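Local coordinates for extracellular solute-binding protein, family 1 (Bifidobacterium longum subsp. infantis ATCC 15697, PDB 3QUF) that probably captures a solute outside the cell membrane and hands it to an ABC-type transporter for uptake, at residues F141-D146 with G280-P285; A177-F182 with G257-M262. One frame throughout, in Å; residues are numbered along the deposited sequence.

Contact 1: F141-D146 with G280-P285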
# COMPACT_ATOMS: atom_id res chain seq x y z
N PHE A 141 -4.44 8.67 9.30
CA PHE A 141 -5.44 8.88 10.33
C PHE A 141 -6.28 10.11 9.99
O PHE A 141 -5.75 11.21 9.71
CB PHE A 141 -4.80 9.08 11.70
CG PHE A 141 -4.65 7.83 12.57
CD1 PHE A 141 -5.36 6.66 12.36
CD2 PHE A 141 -3.79 7.88 13.68
CE1 PHE A 141 -5.22 5.58 13.21
CE2 PHE A 141 -3.70 6.84 14.55
CZ PHE A 141 -4.40 5.68 14.32
N PHE A 142 -7.59 9.94 10.01
CA PHE A 142 -8.54 11.01 9.85
C PHE A 142 -9.12 11.25 11.24
O PHE A 142 -9.47 10.29 11.92
CB PHE A 142 -9.61 10.60 8.84
CG PHE A 142 -9.12 10.58 7.41
CD1 PHE A 142 -8.11 9.68 7.00
CD2 PHE A 142 -9.63 11.47 6.48
CE1 PHE A 142 -7.63 9.68 5.69
CE2 PHE A 142 -9.18 11.46 5.17
CZ PHE A 142 -8.18 10.58 4.76
N TYR A 143 -9.17 12.51 11.67
CA TYR A 143 -9.64 12.82 13.03
C TYR A 143 -10.66 13.95 13.10
O TYR A 143 -10.69 14.83 12.25
CB TYR A 143 -8.45 13.10 13.99
CG TYR A 143 -7.62 14.31 13.64
CD1 TYR A 143 -6.60 14.23 12.70
CD2 TYR A 143 -7.86 15.54 14.25
CE1 TYR A 143 -5.83 15.33 12.37
CE2 TYR A 143 -7.10 16.66 13.92
CZ TYR A 143 -6.09 16.55 13.00
OH TYR A 143 -5.34 17.64 12.68
N ASN A 144 -11.50 13.87 14.13
CA ASN A 144 -12.58 14.82 14.36
C ASN A 144 -12.00 15.92 15.26
O ASN A 144 -11.74 15.70 16.46
CB ASN A 144 -13.76 14.10 15.02
CG ASN A 144 -14.93 15.03 15.30
OD1 ASN A 144 -14.74 16.23 15.50
ND2 ASN A 144 -16.14 14.47 15.36
N LYS A 145 -11.74 17.08 14.67
CA LYS A 145 -11.08 18.17 15.39
C LYS A 145 -11.83 18.61 16.65
O LYS A 145 -11.20 19.00 17.65
CB LYS A 145 -10.89 19.37 14.46
CG LYS A 145 -9.92 19.11 13.32
CD LYS A 145 -9.78 20.33 12.44
CE LYS A 145 -8.60 20.20 11.52
NZ LYS A 145 -8.30 21.45 10.75
N ASP A 146 -13.16 18.52 16.63
CA ASP A 146 -14.00 18.93 17.77
C ASP A 146 -13.88 17.98 18.93
O ASP A 146 -13.77 18.43 20.07
CB ASP A 146 -15.45 19.05 17.34
CG ASP A 146 -15.65 20.17 16.33
OD1 ASP A 146 -14.93 21.20 16.45
OD2 ASP A 146 -16.51 20.04 15.42
N GLY A 280 -9.41 16.50 10.30
CA GLY A 280 -8.06 16.68 9.81
C GLY A 280 -7.46 15.34 9.45
O GLY A 280 -8.09 14.31 9.68
N VAL A 281 -6.28 15.36 8.83
CA VAL A 281 -5.61 14.14 8.42
C VAL A 281 -4.17 14.16 8.89
O VAL A 281 -3.42 15.06 8.50
CB VAL A 281 -5.61 13.95 6.88
CG1 VAL A 281 -4.97 12.62 6.51
CG2 VAL A 281 -7.07 14.01 6.35
N ALA A 282 -3.77 13.13 9.64
CA ALA A 282 -2.45 13.08 10.24
C ALA A 282 -1.78 11.78 9.89
O ALA A 282 -2.46 10.78 9.66
CB ALA A 282 -2.59 13.17 11.76
N PRO A 283 -0.43 11.77 9.81
CA PRO A 283 0.23 10.48 9.73
C PRO A 283 0.02 9.68 11.02
O PRO A 283 -0.48 10.22 12.03
CB PRO A 283 1.72 10.87 9.59
CG PRO A 283 1.82 12.14 10.36
CD PRO A 283 0.51 12.86 10.13
N PHE A 284 0.38 8.41 11.00
CA PHE A 284 0.27 7.62 12.21
C PHE A 284 1.29 8.10 13.24
O PHE A 284 2.39 8.54 12.87
CB PHE A 284 0.47 6.15 11.93
CG PHE A 284 -0.58 5.59 11.04
CD1 PHE A 284 -1.83 5.24 11.53
CD2 PHE A 284 -0.35 5.47 9.68
CE1 PHE A 284 -2.82 4.77 10.67
CE2 PHE A 284 -1.33 5.02 8.83
CZ PHE A 284 -2.57 4.65 9.33
N PRO A 285 0.94 8.02 14.52
CA PRO A 285 1.91 8.38 15.54
C PRO A 285 3.18 7.55 15.47
O PRO A 285 3.15 6.38 15.08
CB PRO A 285 1.18 8.09 16.85
CG PRO A 285 -0.28 8.04 16.49
CD PRO A 285 -0.29 7.49 15.11
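Phe284 turns the CD1–CE1 edge of its ring onto a face of Phe141, with the ring centroids 4.7 Å apart and the planes at 60°. In this edge-to-face pair the CD1 atom of Phe284 sits over the middle of the Phe141 ring. Pro285 approaches the same ring obliquely, its CD 3.5 Å from Phe141 CE2. Phenylalanine suits this buried spot because a broad flat ring can meet several apolar groups at once. Cutting Phe141 back to an alanine is likely to open a gap beside Phe284 and Pro285 and deprive the Phe284 edge of the face it packs on.

Phe142 points to the other surface of the sheet with Val281, the two side chains lying side by side. Val281 CG2 stands over one face of the Phe142 ring, toward its rim and 3.8 Å from the centroid, a CH-pi contact. Tyr143 has CG between its backbone N and carbonyl carbon (chi1 64°), a rotation that lays the ring over the neighbouring strand, with Gly280 CA 3.9 Å from its centroid. Glycine suits the place against this ring face: a CB at Gly280 would collide with Tyr143 CZ.

Behind these contacts runs an antiparallel ladder within the central sheet of an alpha/beta lobe, the type of architecture found in bacterial solute-binding proteins. Phe141 and Ala282 exchange two backbone hydrogen bonds, the shorter from Ala282 N to Phe141 O at 2.8 Å. Tyr143 and Gly280 exchange another two, and Phe142 and Val281 form the non-hydrogen-bonded pair between them.

Farther out, Phe163 adds a ring beside Phe141, while Phe156 meets the Tyr143 ring. Where the strand gives way to helix 145-150, Asn144 is the N-cap: its OD1 accepts from Ile147 N and, weakly, from Asp146 N.

Contact 2: A177-F182 with G257-M262; sequences AFLEDF and GNLGVM
Ala177 O receives the N-H of Val261 at 2.9 Å, but the bond is weak, bent to 116° at the hydrogen. The same oxygen has Gly260 CA 3.4 Å away, and CB and CG2 of Val261 also pack against it. The site asks for glycine, since a CB on Gly260 would point toward Ala177 O and collide with it. Gly260 is also where the chain turns a corner.

Just past the corner Val261 pairs in parallel with Phe178, their side chains on the same surface of the sheet. Phe178 has CG anti to its own nitrogen (chi1 178°), which brings the ring edge to the Val261 carbonyl: CD1 lies 3.3 Å from Val261 O. Val261 CG1 packs on the same ring atom, 4.0 Å from Phe178 CD1, but from well off the ring plane.

On the other flank Leu259 sends one methyl, CD1, against the backbone N of Phe178 and of Leu179. The same methyl meets Leu179 CG at 3.8 Å, the two leucines crossing at a slant. Leucine suits both places: the branched ends pack on each other and on Val250 of helix 247-255, with no polar group to satisfy.

Strands 176-178 and 259-264 are thus parallel neighbours joined through a long, mainly helix-and-loop connection, a beta-alpha-beta crossover in outline. Backbone hydrogen bonds of Thr176 with Asn258 and with Gly260 extend the pairing.

Val261 O is buried with no hydrogen-bond partner; a CA-H...O contact from Phe178 CA, 3.5 Å away, and the aromatic edge probably offset only part of that cost, so cohesion here likely owes more to apolar packing than to backbone bonding.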
# COMPACT_ATOMS: atom_id res chain seq x y z
N ALA A 177 -12.56 6.93 21.18
CA ALA A 177 -11.34 7.52 20.66
C ALA A 177 -11.03 7.00 19.27
O ALA A 177 -10.70 7.78 18.37
CB ALA A 177 -10.16 7.26 21.61
N PHE A 178 -11.10 5.68 19.10
CA PHE A 178 -10.59 5.03 17.90
C PHE A 178 -11.28 3.70 17.67
O PHE A 178 -11.55 2.93 18.61
CB PHE A 178 -9.08 4.81 18.08
CG PHE A 178 -8.43 4.09 16.94
CD1 PHE A 178 -8.56 4.58 15.64
CD2 PHE A 178 -7.67 2.94 17.14
CE1 PHE A 178 -7.95 3.93 14.57
CE2 PHE A 178 -7.06 2.29 16.09
CZ PHE A 178 -7.20 2.78 14.80
N LEU A 179 -11.62 3.46 16.41
CA LEU A 179 -12.09 2.17 15.98
C LEU A 179 -11.34 1.83 14.71
O LEU A 179 -10.95 2.73 13.94
CB LEU A 179 -13.58 2.20 15.68
CG LEU A 179 -14.54 2.42 16.81
CD1 LEU A 179 -15.93 2.47 16.18
CD2 LEU A 179 -14.43 1.32 17.87
N GLU A 180 -11.16 0.54 14.48
CA GLU A 180 -10.48 0.09 13.27
C GLU A 180 -11.05 -1.21 12.73
O GLU A 180 -11.54 -2.03 13.48
CB GLU A 180 -9.02 -0.08 13.57
CG GLU A 180 -8.15 -0.24 12.35
CD GLU A 180 -6.67 -0.02 12.67
OE1 GLU A 180 -6.25 -0.25 13.82
OE2 GLU A 180 -5.95 0.38 11.75
N ASP A 181 -11.02 -1.33 11.42
CA ASP A 181 -11.41 -2.55 10.73
C ASP A 181 -10.24 -3.57 10.84
O ASP A 181 -9.24 -3.37 10.22
CB ASP A 181 -11.71 -2.22 9.26
CG ASP A 181 -12.04 -3.45 8.42
OD1 ASP A 181 -12.62 -4.44 8.96
OD2 ASP A 181 -11.71 -3.41 7.21
N PHE A 182 -10.38 -4.57 11.71
CA PHE A 182 -9.40 -5.68 11.86
C PHE A 182 -9.74 -6.95 11.03
O PHE A 182 -9.05 -7.96 11.17
CB PHE A 182 -9.30 -6.11 13.32
CG PHE A 182 -9.01 -5.00 14.26
CD1 PHE A 182 -7.99 -4.10 13.98
CD2 PHE A 182 -9.70 -4.88 15.43
CE1 PHE A 182 -7.71 -3.06 14.86
CE2 PHE A 182 -9.43 -3.85 16.32
CZ PHE A 182 -8.44 -2.94 16.04
N GLY A 257 -20.27 11.66 14.34
CA GLY A 257 -19.72 12.52 15.38
C GLY A 257 -19.39 11.78 16.64
O GLY A 257 -19.17 12.40 17.68
N ASN A 258 -19.31 10.45 16.57
CA ASN A 258 -19.11 9.63 17.75
C ASN A 258 -17.68 9.16 17.93
O ASN A 258 -17.37 8.57 18.96
CB ASN A 258 -20.01 8.39 17.71
CG ASN A 258 -21.45 8.73 17.83
OD1 ASN A 258 -21.80 9.75 18.43
ND2 ASN A 258 -22.31 7.88 17.27
N LEU A 259 -16.81 9.45 16.96
CA LEU A 259 -15.49 8.81 16.85
C LEU A 259 -14.37 9.82 16.65
O LEU A 259 -14.37 10.60 15.70
CB LEU A 259 -15.51 7.83 15.67
CG LEU A 259 -14.25 6.98 15.47
CD1 LEU A 259 -14.00 6.15 16.77
CD2 LEU A 259 -14.33 6.08 14.23
N GLY A 260 -13.38 9.78 17.54
CA GLY A 260 -12.24 10.69 17.46
C GLY A 260 -11.38 10.50 16.22
O GLY A 260 -10.98 11.48 15.57
N VAL A 261 -11.08 9.25 15.90
CA VAL A 261 -10.03 8.93 14.91
C VAL A 261 -10.40 7.67 14.18
O VAL A 261 -10.89 6.70 14.81
CB VAL A 261 -8.71 8.65 15.61
CG1 VAL A 261 -7.59 8.33 14.55
CG2 VAL A 261 -8.31 9.79 16.54
N MSE A 262 -10.17 7.66 12.87
CA MSE A 262 -10.26 6.45 12.06
C MSE A 262 -9.11 6.40 11.08
O MSE A 262 -8.58 7.46 10.72
CB MSE A 262 -11.59 6.46 11.28
CG MSE A 262 -11.61 7.41 10.10
SE MSE A 262 -13.27 7.24 9.04
CE MSE A 262 -13.04 5.58 8.27

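In the fold
Both contacts are buried in the same lobe and share one sheet, where strand 259-264 lies next to strand 135-144; their centres are about 10 Å apart. Along the chain, contact 2 is nested within the loop that contact 1 closes. Phe142 N to Met262 O and Asn144 N to Gly260 O are probable backbone hydrogen bonds joining them, and the rings of Phe141 and Phe178 meet directly. Their chemistry differs: contact 1 is a regular antiparallel ladder dressed with aromatic rings, reaching solvent at Lys145, whereas contact 2 is a smaller parallel pairing with one weak bond across it, probably held more by packing of Phe178, Val261 and two leucines. Gly280 lies within a regular ladder, Gly260 at a corner.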